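Local coordinates for protein post-proline cleaving enzyme (PDB 4HVT) that probably cleaves oligopeptides after proline residues as a serine-type peptidase of the prolyl oligopeptidase family, at residues Y240-A245 and Y267-Y272; I258-N263 and L281-I286; K391-N396 and T422-V427. All coordinates share one frame; numbering follows the deposited sequence.

In the fold
The three contacts show how side chains of a beta-propeller meet over distances that backbone pairing does not span. Contacts 1 and 2 belong to a single four-stranded antiparallel blade, and each joins strands that have one strand between them, 257-263 in the first case and 269-275 in the second. Their segments alternate along the chain, and their centres lie only 9 Å apart. Contact 1, near the surface, is made by tyrosine hydroxyls and a carboxylate; contact 2, partly buried, is purely apolar. Contact 3, also partly buried, lies about 36 Å from contact 1 between centres. There the loop between two blades meets a strand of the blade it leads into, through hydroxyl groups and a proline.

Contact 1 of 3, residues Y240-A245 and Y267-Y272; sequences YIYVSA and YNYDNY
The polar part of this contact is a hydrogen bond from Tyr240 OH to Asp270 OD2, 2.7 Å long. The carboxylate oxygen lies at the edge of the tyrosine ring, in its plane, and receives the hydroxyl on its syn side, 31° out of the carboxylate plane. Ring and carboxylate are turned 54° against each other, and the two side chains cross at about a right angle. The other oxygen, OD1, has a long, weak ion pair with Lys285 of strand 282-285, on the other side of its own strand.

The second meeting is van der Waals contact between two tyrosines. Tyr242 OH reaches the edge of the Tyr269 ring, 3.7 Å from CE2, while a weak hydrogen bond from Asn263 ND2 holds the same hydroxyl. Tyr242 gets there with CG lodged between the backbone N and the carbonyl carbon (chi1 65°).

The two pairs lie on opposite faces of the sheet. Asp270 and Tyr269 alternate as neighbours on a strand should, but Tyr240 and Tyr242, two residues apart, would normally share a face. A classic beta bulge, in which Ile241 and Tyr242 both face Asn263, changes that alternation. The whole is a cross-strand arrangement across the intervening inner strand 257-263 of a four-stranded antiparallel beta-propeller blade.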
ATOM      1  N   TYR A 240      -0.154  21.470   7.412  1.00 11.98           N
ATOM      2  CA  TYR A 240       0.691  20.257   7.244  1.00 11.27           C
ATOM      3  C   TYR A 240      -0.215  19.032   7.030  1.00 10.58           C
ATOM      4  O   TYR A 240      -1.406  19.086   7.269  1.00 10.49           O
ATOM      5  CB  TYR A 240       1.617  20.022   8.447  1.00 11.22           C
ATOM      6  CG  TYR A 240       2.855  20.856   8.532  1.00 11.54           C
ATOM      7  CD1 TYR A 240       2.894  22.152   8.071  1.00 12.51           C
ATOM      8  CD2 TYR A 240       4.027  20.322   9.048  1.00 11.98           C
ATOM      9  CE1 TYR A 240       4.021  22.932   8.186  1.00 13.01           C
ATOM     10  CE2 TYR A 240       5.171  21.066   9.106  1.00 12.31           C
ATOM     11  CZ  TYR A 240       5.167  22.388   8.679  1.00 13.07           C
ATOM     12  OH  TYR A 240       6.331  23.128   8.773  1.00 13.73           O
ATOM     13  N   ILE A 241       0.355  17.937   6.549  1.00 10.22           N
ATOM     14  CA  ILE A 241      -0.440  16.731   6.270  1.00 10.01           C
ATOM     15  C   ILE A 241      -0.613  15.912   7.543  1.00 10.02           C
ATOM     16  O   ILE A 241      -1.756  15.588   7.934  1.00  9.68           O
ATOM     17  CB  ILE A 241       0.191  15.867   5.175  1.00 10.13           C
ATOM     18  CG1 ILE A 241       0.546  16.739   3.942  1.00 10.49           C
ATOM     19  CG2 ILE A 241      -0.757  14.747   4.760  1.00 10.33           C
ATOM     20  CD1 ILE A 241      -0.549  17.689   3.462  1.00 10.79           C
ATOM     21  N   TYR A 242       0.521  15.514   8.160  1.00  9.77           N
ATOM     22  CA  TYR A 242       0.424  14.659   9.353  1.00  9.99           C
ATOM     23  C   TYR A 242       1.709  14.790  10.169  1.00  9.98           C
ATOM     24  O   TYR A 242       2.682  15.370   9.683  1.00  9.32           O
ATOM     25  CB  TYR A 242       0.138  13.189   9.034  1.00 10.30           C
ATOM     26  CG  TYR A 242       1.247  12.529   8.296  1.00 10.63           C
ATOM     27  CD1 TYR A 242       2.401  12.099   8.968  1.00 11.78           C
ATOM     28  CD2 TYR A 242       1.189  12.361   6.914  1.00 11.94           C
ATOM     29  CE1 TYR A 242       3.473  11.529   8.300  1.00 12.39           C
ATOM     30  CE2 TYR A 242       2.286  11.796   6.224  1.00 12.46           C
ATOM     31  CZ  TYR A 242       3.396  11.366   6.928  1.00 12.83           C
ATOM     32  OH  TYR A 242       4.519  10.881   6.268  1.00 13.87           O
ATOM     33  N   VAL A 243       1.656  14.269  11.406  1.00 10.12           N
ATOM     34  CA  VAL A 243       2.852  14.095  12.223  1.00 10.20           C
ATOM     35  C   VAL A 243       2.918  12.669  12.752  1.00  9.79           C
ATOM     36  O   VAL A 243       1.892  12.082  13.100  1.00 10.23           O
ATOM     37  CB  VAL A 243       2.925  15.103  13.373  1.00 10.85           C
ATOM     38  CG1 VAL A 243       1.868  14.888  14.444  1.00 11.27           C
ATOM     39  CG2 VAL A 243       4.285  15.026  14.032  1.00 10.85           C
ATOM     40  N   SER A 244       4.107  12.112  12.773  1.00  9.69           N
ATOM     41  CA  SER A 244       4.295  10.721  13.238  1.00  9.36           C
ATOM     42  C   SER A 244       5.496  10.658  14.175  1.00  9.02           C
ATOM     43  O   SER A 244       6.333  11.521  14.142  1.00  8.88           O
ATOM     44  CB  SER A 244       4.488   9.752  12.076  1.00  9.44           C
ATOM     45  OG  SER A 244       5.727   9.946  11.405  1.00  9.78           O
ATOM     46  N   ALA A 245       5.534   9.606  14.987  1.00  8.98           N
ATOM     47  CA  ALA A 245       6.669   9.289  15.860  1.00  8.73           C
ATOM     48  C   ALA A 245       7.007   7.845  15.616  1.00  8.60           C
ATOM     49  O   ALA A 245       6.154   7.033  15.286  1.00  9.17           O
ATOM     50  CB  ALA A 245       6.330   9.501  17.317  1.00  8.92           C
ATOM     51  N   TYR A 267       5.570  15.469   0.207  1.00 10.36           N
ATOM     52  CA  TYR A 267       6.962  15.146  -0.208  1.00 10.12           C
ATOM     53  C   TYR A 267       8.034  15.822   0.605  1.00 10.04           C
ATOM     54  O   TYR A 267       9.166  15.316   0.682  1.00 10.13           O
ATOM     55  CB  TYR A 267       7.175  15.467  -1.704  1.00 10.26           C
ATOM     56  CG  TYR A 267       6.308  14.582  -2.575  1.00 10.22           C
ATOM     57  CD1 TYR A 267       6.578  13.240  -2.746  1.00 10.07           C
ATOM     58  CD2 TYR A 267       5.141  15.104  -3.159  1.00 10.40           C
ATOM     59  CE1 TYR A 267       5.733  12.421  -3.494  1.00 10.32           C
ATOM     60  CE2 TYR A 267       4.291  14.291  -3.903  1.00 10.41           C
ATOM     61  CZ  TYR A 267       4.600  12.946  -4.068  1.00 10.42           C
ATOM     62  OH  TYR A 267       3.721  12.137  -4.806  1.00 11.28           O
ATOM     63  N   ASN A 268       7.714  16.926   1.286  1.00 10.39           N
ATOM     64  CA  ASN A 268       8.677  17.640   2.128  1.00 10.31           C
ATOM     65  C   ASN A 268       8.317  17.583   3.603  1.00 10.26           C
ATOM     66  O   ASN A 268       7.150  17.530   3.941  1.00 10.08           O
ATOM     67  CB  ASN A 268       8.773  19.123   1.702  1.00 11.15           C
ATOM     68  CG  ASN A 268       9.331  19.269   0.294  1.00 11.82           C
ATOM     69  OD1 ASN A 268      10.544  19.139   0.065  1.00 12.25           O
ATOM     70  ND2 ASN A 268       8.461  19.547  -0.637  1.00 12.40           N
ATOM     71  N   TYR A 269       9.343  17.559   4.458  1.00  9.95           N
ATOM     72  CA  TYR A 269       9.180  17.291   5.824  1.00  9.96           C
ATOM     73  C   TYR A 269       9.997  18.234   6.689  1.00 10.53           C
ATOM     74  O   TYR A 269      11.043  18.742   6.236  1.00 11.06           O
ATOM     75  CB  TYR A 269       9.714  15.876   6.113  1.00  9.72           C
ATOM     76  CG  TYR A 269       9.019  14.736   5.458  1.00  9.57           C
ATOM     77  CD1 TYR A 269       9.253  14.433   4.100  1.00  9.69           C
ATOM     78  CD2 TYR A 269       8.198  13.900   6.196  1.00  9.28           C
ATOM     79  CE1 TYR A 269       8.643  13.320   3.529  1.00  9.99           C
ATOM     80  CE2 TYR A 269       7.584  12.817   5.625  1.00  9.71           C
ATOM     81  CZ  TYR A 269       7.829  12.525   4.295  1.00  9.93           C
ATOM     82  OH  TYR A 269       7.212  11.425   3.726  1.00 11.44           O
ATOM     83  N   ASP A 270       9.545  18.409   7.948  1.00 10.92           N
ATOM     84  CA  ASP A 270      10.361  18.841   9.068  1.00 11.26           C
ATOM     85  C   ASP A 270      10.533  17.632   9.968  1.00 10.43           C
ATOM     86  O   ASP A 270       9.566  17.106  10.446  1.00 10.19           O
ATOM     87  CB  ASP A 270       9.679  19.901   9.929  1.00 12.60           C
ATOM     88  CG  ASP A 270       9.443  21.181   9.213  1.00 14.20           C
ATOM     89  OD1 ASP A 270      10.244  21.534   8.303  1.00 16.65           O
ATOM     90  OD2 ASP A 270       8.494  21.856   9.639  1.00 15.19           O
ATOM     91  N   ASN A 271      11.767  17.216  10.207  1.00  9.95           N
ATOM     92  CA  ASN A 271      12.029  16.025  11.014  1.00  9.56           C
ATOM     93  C   ASN A 271      12.893  16.405  12.231  1.00  9.39           C
ATOM     94  O   ASN A 271      13.699  17.370  12.185  1.00  9.27           O
ATOM     95  CB  ASN A 271      12.779  14.956  10.217  1.00  9.64           C
ATOM     96  CG  ASN A 271      11.996  14.405   9.075  1.00  9.77           C
ATOM     97  OD1 ASN A 271      10.871  14.071   9.234  1.00  9.80           O
ATOM     98  ND2 ASN A 271      12.616  14.280   7.938  1.00 10.22           N
ATOM     99  N   TYR A 272      12.725  15.671  13.313  1.00  9.27           N
ATOM    100  CA  TYR A 272      13.394  15.955  14.561  1.00  9.87           C
ATOM    101  C   TYR A 272      13.830  14.665  15.286  1.00  9.67           C
ATOM    102  O   TYR A 272      13.264  13.618  15.110  1.00  9.08           O
ATOM    103  CB  TYR A 272      12.478  16.683  15.561  1.00 10.16           C
ATOM    104  CG  TYR A 272      11.812  17.920  14.993  1.00 10.65           C
ATOM    105  CD1 TYR A 272      10.730  17.830  14.139  1.00 10.93           C
ATOM    106  CD2 TYR A 272      12.264  19.157  15.380  1.00 11.75           C
ATOM    107  CE1 TYR A 272      10.139  18.982  13.645  1.00 11.39           C
ATOM    108  CE2 TYR A 272      11.678  20.300  14.872  1.00 12.08           C
ATOM    109  CZ  TYR A 272      10.624  20.162  13.996  1.00 12.25           C
ATOM    110  OH  TYR A 272      10.017  21.332  13.491  1.00 13.99           O
TER

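Contact 2 of 3, residues I258-N263 and L281-I286; sequences IFISAN and LKLQKI
Phe259 brings the one aromatic ring of this contact, and it is used at its rim: the CD1 methyl of Ile286 sits near the ring plane, 3.7 Å from CE1 and slightly farther from CD1. Neither face of the ring takes part in the meeting with Ile286, although the side chain of Asn271, on the strand between, also touches Phe259. The phenylalanine and isoleucine side chains cross at about a right angle. With CG opposite the backbone N (chi1 178°), the phenyl group swings toward the far strand even though its first bond does not aim there, whereas Ile286 heads straight for the contact and meets the ring with the end of an extended branch.

A second apolar pair joins Ile260 and Leu283. Their CD1 methyls touch tip to tip at 3.7 Å, again with the side chains crossing nearly perpendicularly. Ile260 is extended through CG1 to its terminal methyl (chi2 179°) and is buried; Leu283 is largely exposed and comes in from strand 282-285, at one edge of the blade, where it also rests on Tyr272 and on Phe234 of strand 231-235.

Since Phe259 and Ile260 are consecutive in a strand, the two pairs lie on opposite faces of the sheet. They straddle strand 269-275, which supplies the backbone pairing: Ile260 bonds with Tyr272, and Asn271 O probably accepts from Ile286 N. Inner strand 257-263 and outermost strand 282-285 thus touch on both faces as next-but-one strands of one four-stranded antiparallel blade, the unit from which a beta-propeller is built.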
ATOM      1  N   ILE A 258      13.734   9.042  19.544  1.00  9.97           N
ATOM      2  CA  ILE A 258      12.525   9.015  18.780  1.00  9.58           C
ATOM      3  C   ILE A 258      12.628   9.945  17.580  1.00  9.14           C
ATOM      4  O   ILE A 258      13.055  11.114  17.717  1.00  9.46           O
ATOM      5  CB  ILE A 258      11.306   9.422  19.693  1.00  9.68           C
ATOM      6  CG1 ILE A 258      11.166   8.484  20.921  1.00 10.56           C
ATOM      7  CG2 ILE A 258      10.018   9.555  18.878  1.00  9.50           C
ATOM      8  CD1 ILE A 258      10.769   7.069  20.628  1.00 11.26           C
ATOM      9  N   PHE A 259      12.237   9.423  16.403  1.00  8.47           N
ATOM     10  CA  PHE A 259      12.192  10.186  15.176  1.00  8.06           C
ATOM     11  C   PHE A 259      10.807  10.765  15.061  1.00  7.93           C
ATOM     12  O   PHE A 259       9.834  10.038  14.956  1.00  7.60           O
ATOM     13  CB  PHE A 259      12.520   9.233  14.017  1.00  7.94           C
ATOM     14  CG  PHE A 259      12.479   9.872  12.622  1.00  7.69           C
ATOM     15  CD1 PHE A 259      13.436  10.799  12.227  1.00  7.71           C
ATOM     16  CD2 PHE A 259      11.557   9.479  11.722  1.00  7.59           C
ATOM     17  CE1 PHE A 259      13.440  11.351  10.967  1.00  7.67           C
ATOM     18  CE2 PHE A 259      11.577  10.011  10.428  1.00  7.48           C
ATOM     19  CZ  PHE A 259      12.492  10.949  10.052  1.00  7.65           C
ATOM     20  N   ILE A 260      10.742  12.085  15.031  1.00  8.13           N
ATOM     21  CA  ILE A 260       9.457  12.807  14.845  1.00  8.50           C
ATOM     22  C   ILE A 260       9.464  13.341  13.450  1.00  8.23           C
ATOM     23  O   ILE A 260      10.412  14.018  13.070  1.00  8.21           O
ATOM     24  CB  ILE A 260       9.335  13.940  15.830  1.00  9.23           C
ATOM     25  CG1 ILE A 260       9.164  13.324  17.254  1.00 10.19           C
ATOM     26  CG2 ILE A 260       8.165  14.822  15.478  1.00  9.35           C
ATOM     27  CD1 ILE A 260       9.055  14.387  18.309  1.00 11.11           C
ATOM     28  N   SER A 261       8.425  13.006  12.677  1.00  8.37           N
ATOM     29  CA  SER A 261       8.363  13.361  11.285  1.00  8.72           C
ATOM     30  C   SER A 261       7.047  14.112  10.987  1.00  8.80           C
ATOM     31  O   SER A 261       5.972  13.563  11.123  1.00  8.79           O
ATOM     32  CB  SER A 261       8.537  12.106  10.435  1.00  9.14           C
ATOM     33  OG  SER A 261       8.530  12.378   9.037  1.00  9.92           O
ATOM     34  N   ALA A 262       7.214  15.370  10.597  1.00  8.71           N
ATOM     35  CA  ALA A 262       6.110  16.267  10.236  1.00  9.05           C
ATOM     36  C   ALA A 262       6.105  16.426   8.718  1.00  9.24           C
ATOM     37  O   ALA A 262       6.959  17.058   8.144  1.00  9.55           O
ATOM     38  CB  ALA A 262       6.256  17.615  10.901  1.00  9.49           C
ATOM     39  N   ASN A 263       5.107  15.854   8.109  1.00  9.14           N
ATOM     40  CA  ASN A 263       5.001  15.846   6.665  1.00  9.80           C
ATOM     41  C   ASN A 263       4.224  17.139   6.284  1.00 10.49           C
ATOM     42  O   ASN A 263       3.062  17.307   6.676  1.00 10.45           O
ATOM     43  CB  ASN A 263       4.294  14.589   6.213  1.00 10.00           C
ATOM     44  CG  ASN A 263       4.290  14.468   4.697  1.00 10.63           C
ATOM     45  OD1 ASN A 263       4.072  15.468   4.029  1.00 12.12           O
ATOM     46  ND2 ASN A 263       4.552  13.303   4.159  1.00 10.33           N
ATOM     47  N   LEU A 281      13.126  16.624  28.466  1.00 18.48           N
ATOM     48  CA  LEU A 281      13.111  16.191  27.063  1.00 16.98           C
ATOM     49  C   LEU A 281      13.850  17.190  26.164  1.00 16.60           C
ATOM     50  O   LEU A 281      13.925  18.399  26.469  1.00 16.27           O
ATOM     51  CB  LEU A 281      11.671  15.978  26.614  1.00 16.41           C
ATOM     52  CG  LEU A 281      10.825  14.997  27.413  1.00 16.84           C
ATOM     53  CD1 LEU A 281       9.382  15.022  26.936  1.00 17.77           C
ATOM     54  CD2 LEU A 281      11.461  13.607  27.252  1.00 18.08           C
ATOM     55  N   LYS A 282      14.419  16.698  25.058  1.00 16.09           N
ATOM     56  CA  LYS A 282      15.156  17.519  24.129  1.00 17.07           C
ATOM     57  C   LYS A 282      14.638  17.254  22.734  1.00 15.41           C
ATOM     58  O   LYS A 282      14.516  16.077  22.332  1.00 14.59           O
ATOM     59  CB  LYS A 282      16.663  17.175  24.172  1.00 20.73           C
ATOM     60  CG  LYS A 282      17.525  18.393  23.824  1.00 24.89           C
ATOM     61  CD  LYS A 282      19.065  18.103  23.820  1.00 29.05           C
ATOM     62  CE  LYS A 282      19.485  16.702  24.223  1.00 31.88           C
ATOM     63  NZ  LYS A 282      20.985  16.583  24.274  1.00 35.42           N
ATOM     64  N   LEU A 283      14.295  18.311  22.015  1.00 13.93           N
ATOM     65  CA  LEU A 283      13.804  18.187  20.660  1.00 12.94           C
ATOM     66  C   LEU A 283      14.707  19.019  19.750  1.00 13.03           C
ATOM     67  O   LEU A 283      14.820  20.265  19.914  1.00 13.27           O
ATOM     68  CB  LEU A 283      12.383  18.721  20.580  1.00 12.82           C
ATOM     69  CG  LEU A 283      11.680  18.701  19.241  1.00 12.68           C
ATOM     70  CD1 LEU A 283      11.277  17.284  18.843  1.00 12.52           C
ATOM     71  CD2 LEU A 283      10.414  19.534  19.345  1.00 13.29           C
ATOM     72  N   GLN A 284      15.336  18.325  18.794  1.00 12.95           N
ATOM     73  CA  GLN A 284      16.337  18.942  17.955  1.00 13.80           C
ATOM     74  C   GLN A 284      16.070  18.664  16.476  1.00 13.03           C
ATOM     75  O   GLN A 284      15.837  17.539  16.107  1.00 12.30           O
ATOM     76  CB  GLN A 284      17.710  18.496  18.330  1.00 15.29           C
ATOM     77  CG  GLN A 284      18.129  18.995  19.703  1.00 17.12           C
ATOM     78  CD  GLN A 284      19.465  18.396  20.082  1.00 19.53           C
ATOM     79  OE1 GLN A 284      19.575  17.191  20.437  1.00 23.34           O
ATOM     80  NE2 GLN A 284      20.512  19.197  19.923  1.00 21.08           N
ATOM     81  N   LYS A 285      16.090  19.738  15.696  1.00 13.24           N
ATOM     82  CA  LYS A 285      15.713  19.686  14.291  1.00 13.42           C
ATOM     83  C   LYS A 285      16.788  19.030  13.454  1.00 12.96           C
ATOM     84  O   LYS A 285      17.974  19.334  13.587  1.00 12.83           O
ATOM     85  CB  LYS A 285      15.434  21.113  13.756  1.00 15.32           C
ATOM     86  CG  LYS A 285      14.724  21.141  12.409  1.00 17.75           C
ATOM     87  CD  LYS A 285      14.478  22.626  12.001  1.00 21.47           C
ATOM     88  CE  LYS A 285      13.250  22.770  11.136  1.00 24.23           C
ATOM     89  NZ  LYS A 285      13.332  21.842   9.971  1.00 24.69           N
ATOM     90  N   ILE A 286      16.375  18.056  12.633  1.00 11.52           N
ATOM     91  CA  ILE A 286      17.277  17.356  11.716  1.00 11.42           C
ATOM     92  C   ILE A 286      17.553  18.245  10.488  1.00 11.95           C
ATOM     93  O   ILE A 286      16.625  18.839   9.909  1.00 11.81           O
ATOM     94  CB  ILE A 286      16.664  15.996  11.293  1.00 10.79           C
ATOM     95  CG1 ILE A 286      16.756  15.033  12.450  1.00 10.56           C
ATOM     96  CG2 ILE A 286      17.344  15.445  10.051  1.00 10.89           C
ATOM     97  CD1 ILE A 286      15.920  13.816  12.268  1.00 10.03           C
TER

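Contact 3 of 3, residues K391-N396 and T422-V427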
ATOM      1  N   LYS A 391      22.362 -13.795  -4.709  1.00 14.88           N
ATOM      2  CA  LYS A 391      21.858 -14.236  -6.018  1.00 16.01           C
ATOM      3  C   LYS A 391      20.414 -14.703  -5.830  1.00 16.43           C
ATOM      4  O   LYS A 391      20.113 -15.426  -4.873  1.00 17.88           O
ATOM      5  CB  LYS A 391      22.775 -15.380  -6.545  1.00 17.05           C
ATOM      6  N   LEU A 392      19.506 -14.194  -6.633  1.00 16.84           N
ATOM      7  CA  LEU A 392      18.095 -14.576  -6.541  1.00 16.90           C
ATOM      8  C   LEU A 392      17.745 -15.640  -7.602  1.00 19.02           C
ATOM      9  O   LEU A 392      17.755 -15.314  -8.754  1.00 20.30           O
ATOM     10  CB  LEU A 392      17.250 -13.329  -6.749  1.00 16.25           C
ATOM     11  CG  LEU A 392      17.517 -12.209  -5.722  1.00 15.63           C
ATOM     12  CD1 LEU A 392      16.574 -11.048  -5.884  1.00 15.87           C
ATOM     13  CD2 LEU A 392      17.494 -12.694  -4.279  1.00 15.51           C
ATOM     14  N   PRO A 393      17.403 -16.864  -7.197  1.00 20.02           N
ATOM     15  CA  PRO A 393      17.251 -17.904  -8.218  1.00 21.85           C
ATOM     16  C   PRO A 393      15.891 -17.984  -8.861  1.00 23.13           C
ATOM     17  O   PRO A 393      15.353 -19.092  -9.071  1.00 24.46           O
ATOM     18  CB  PRO A 393      17.541 -19.185  -7.429  1.00 22.04           C
ATOM     19  CG  PRO A 393      16.954 -18.913  -6.095  1.00 22.41           C
ATOM     20  CD  PRO A 393      17.185 -17.418  -5.849  1.00 20.84           C
ATOM     21  N   TYR A 394      15.345 -16.823  -9.222  1.00 21.52           N
ATOM     22  CA  TYR A 394      14.184 -16.727 -10.099  1.00 20.99           C
ATOM     23  C   TYR A 394      14.513 -15.764 -11.293  1.00 21.08           C
ATOM     24  O   TYR A 394      15.229 -14.747 -11.116  1.00 19.98           O
ATOM     25  CB  TYR A 394      13.020 -16.138  -9.287  1.00 19.70           C
ATOM     26  CG  TYR A 394      12.166 -17.025  -8.379  1.00 18.85           C
ATOM     27  CD1 TYR A 394      12.693 -17.651  -7.251  1.00 19.35           C
ATOM     28  CD2 TYR A 394      10.785 -17.097  -8.570  1.00 19.46           C
ATOM     29  CE1 TYR A 394      11.883 -18.409  -6.392  1.00 18.89           C
ATOM     30  CE2 TYR A 394       9.974 -17.878  -7.738  1.00 18.87           C
ATOM     31  CZ  TYR A 394      10.525 -18.510  -6.638  1.00 18.94           C
ATOM     32  OH  TYR A 394       9.703 -19.264  -5.795  1.00 18.54           O
ATOM     33  N   GLN A 395      13.999 -16.036 -12.493  1.00 21.56           N
ATOM     34  CA  GLN A 395      13.956 -15.003 -13.544  1.00 22.36           C
ATOM     35  C   GLN A 395      12.934 -13.925 -13.182  1.00 19.12           C
ATOM     36  O   GLN A 395      11.919 -14.223 -12.566  1.00 18.18           O
ATOM     37  CB  GLN A 395      13.556 -15.584 -14.911  1.00 26.44           C
ATOM     38  CG  GLN A 395      14.580 -16.549 -15.495  1.00 31.53           C
ATOM     39  CD  GLN A 395      15.851 -15.844 -15.949  1.00 35.36           C
ATOM     40  OE1 GLN A 395      16.962 -16.207 -15.540  1.00 42.60           O
ATOM     41  NE2 GLN A 395      15.691 -14.814 -16.775  1.00 38.55           N
ATOM     42  N   ASN A 396      13.174 -12.679 -13.576  1.00 17.13           N
ATOM     43  CA  ASN A 396      12.235 -11.599 -13.226  1.00 15.70           C
ATOM     44  C   ASN A 396      11.867 -11.592 -11.719  1.00 14.01           C
ATOM     45  O   ASN A 396      10.746 -11.316 -11.301  1.00 12.60           O
ATOM     46  CB  ASN A 396      10.996 -11.674 -14.112  1.00 16.10           C
ATOM     47  CG  ASN A 396      11.211 -10.999 -15.466  1.00 17.03           C
ATOM     48  OD1 ASN A 396      11.319 -11.666 -16.469  1.00 18.78           O
ATOM     49  ND2 ASN A 396      11.322  -9.672 -15.476  1.00 17.55           N
ATOM     50  N   THR A 422       8.608 -18.591  -2.828  1.00 12.19           N
ATOM     51  CA  THR A 422       9.294 -19.489  -1.905  1.00 12.29           C
ATOM     52  C   THR A 422       9.732 -18.668  -0.705  1.00 11.64           C
ATOM     53  O   THR A 422      10.166 -17.502  -0.850  1.00 11.17           O
ATOM     54  CB  THR A 422      10.520 -20.137  -2.548  1.00 12.63           C
ATOM     55  OG1 THR A 422      10.125 -20.984  -3.636  1.00 13.28           O
ATOM     56  CG2 THR A 422      11.313 -21.023  -1.540  1.00 12.99           C
ATOM     57  N   ILE A 423       9.609 -19.252   0.489  1.00 11.49           N
ATOM     58  CA  ILE A 423      10.098 -18.570   1.733  1.00 11.01           C
ATOM     59  C   ILE A 423      11.404 -19.227   2.122  1.00 11.20           C
ATOM     60  O   ILE A 423      11.515 -20.480   2.168  1.00 11.40           O
ATOM     61  CB  ILE A 423       9.135 -18.704   2.914  1.00 11.06           C
ATOM     62  CG1 ILE A 423       7.701 -18.314   2.498  1.00 11.16           C
ATOM     63  CG2 ILE A 423       9.618 -17.853   4.116  1.00 10.72           C
ATOM     64  CD1 ILE A 423       6.687 -18.392   3.627  1.00 11.37           C
ATOM     65  N   TYR A 424      12.419 -18.389   2.357  1.00 10.94           N
ATOM     66  CA  TYR A 424      13.719 -18.812   2.753  1.00 11.34           C
ATOM     67  C   TYR A 424      14.085 -18.285   4.125  1.00 11.47           C
ATOM     68  O   TYR A 424      13.678 -17.176   4.462  1.00 10.92           O
ATOM     69  CB  TYR A 424      14.770 -18.343   1.765  1.00 11.43           C
ATOM     70  CG  TYR A 424      14.545 -18.647   0.334  1.00 11.60           C
ATOM     71  CD1 TYR A 424      13.664 -17.895  -0.435  1.00 11.54           C
ATOM     72  CD2 TYR A 424      15.252 -19.680  -0.304  1.00 12.24           C
ATOM     73  CE1 TYR A 424      13.503 -18.169  -1.781  1.00 11.92           C
ATOM     74  CE2 TYR A 424      15.075 -19.936  -1.615  1.00 12.54           C
ATOM     75  CZ  TYR A 424      14.180 -19.212  -2.351  1.00 12.29           C
ATOM     76  OH  TYR A 424      14.003 -19.496  -3.720  1.00 13.21           O
ATOM     77  N   LEU A 425      14.807 -19.093   4.910  1.00 12.18           N
ATOM     78  CA  LEU A 425      15.346 -18.682   6.161  1.00 12.65           C
ATOM     79  C   LEU A 425      16.755 -18.183   5.916  1.00 12.87           C
ATOM     80  O   LEU A 425      17.603 -18.883   5.366  1.00 13.17           O
ATOM     81  CB  LEU A 425      15.401 -19.826   7.138  1.00 13.45           C
ATOM     82  CG  LEU A 425      15.948 -19.564   8.545  1.00 13.79           C
ATOM     83  CD1 LEU A 425      15.021 -18.613   9.321  1.00 13.47           C
ATOM     84  CD2 LEU A 425      16.096 -20.893   9.275  1.00 14.60           C
ATOM     85  N   TRP A 426      17.025 -16.963   6.349  1.00 12.35           N
ATOM     86  CA  TRP A 426      18.398 -16.481   6.399  1.00 12.85           C
ATOM     87  C   TRP A 426      18.996 -16.943   7.704  1.00 13.76           C
ATOM     88  O   TRP A 426      18.565 -16.538   8.766  1.00 13.18           O
ATOM     89  CB  TRP A 426      18.402 -14.942   6.312  1.00 12.42           C
ATOM     90  CG  TRP A 426      19.764 -14.280   6.405  1.00 12.48           C
ATOM     91  CD1 TRP A 426      20.281 -13.655   7.529  1.00 12.88           C
ATOM     92  CD2 TRP A 426      20.744 -14.113   5.369  1.00 12.66           C
ATOM     93  NE1 TRP A 426      21.521 -13.112   7.238  1.00 12.95           N
ATOM     94  CE2 TRP A 426      21.843 -13.395   5.942  1.00 13.21           C
ATOM     95  CE3 TRP A 426      20.830 -14.522   4.032  1.00 13.12           C
ATOM     96  CZ2 TRP A 426      22.967 -13.018   5.192  1.00 13.40           C
ATOM     97  CZ3 TRP A 426      21.943 -14.174   3.297  1.00 13.68           C
ATOM     98  CH2 TRP A 426      23.014 -13.419   3.886  1.00 13.78           C
ATOM     99  N   VAL A 427      20.022 -17.768   7.602  1.00 15.23           N
ATOM    100  CA  VAL A 427      20.632 -18.405   8.758  1.00 17.89           C
ATOM    101  C   VAL A 427      21.864 -17.641   9.193  1.00 19.45           C
ATOM    102  O   VAL A 427      22.366 -16.731   8.507  1.00 18.57           O
ATOM    103  CB  VAL A 427      20.923 -19.903   8.530  1.00 19.04           C
ATOM    104  CG1 VAL A 427      19.600 -20.615   8.305  1.00 19.66           C
ATOM    105  CG2 VAL A 427      21.843 -20.099   7.365  1.00 19.65           C
TER
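Two hydroxyl oxygens, Thr422 OG1 and Tyr424 OH, lie at the edge of the Tyr394 ring and in its plane, so that an aromatic side chain from an irregular loop is met at its rim by two polar groups of one strand. The first of them meets the phenol oxygen itself: Thr422 OG1 and Tyr394 OH are hydrogen-bonded at 2.8 Å. Tyr394 OH is also bonded to the backbone oxygen of Pro420, just ahead of the strand, and this is its stronger polar partner.

The second hydroxyl makes only packing contacts across the interface. Tyr424 OH stands 3.6 Å from Tyr394 CE1 and 3.8 Å from Pro393 CG, Pro393 and Tyr424 approaching from opposite directions. Within the strand, Thr422 does double duty. Its OG1 lies opposite the carbonyl carbon (chi1 -64°) and turns to the loop, while its CG2 methyl sits 3.5 Å above one face of the Tyr424 ring, offset toward the rim. The tyrosine is thereby backed by the residue whose hydroxyl meets that of Tyr394.

The loop's shape helps to present these groups. An inverse gamma turn around Pro393, with a weak bond from Tyr394 N to Leu392 O, sets proline and tyrosine side by side toward the strand.

Segment 391-396 links strand 388-390 of one propeller blade to strand 398-402 of the next. Leu392, Pro393, Tyr394 and Tyr424 all touch Ile414 of strand 410-415, which pairs with strand 422-426, while Leu392 also packs on strand 371-380 of the preceding blade.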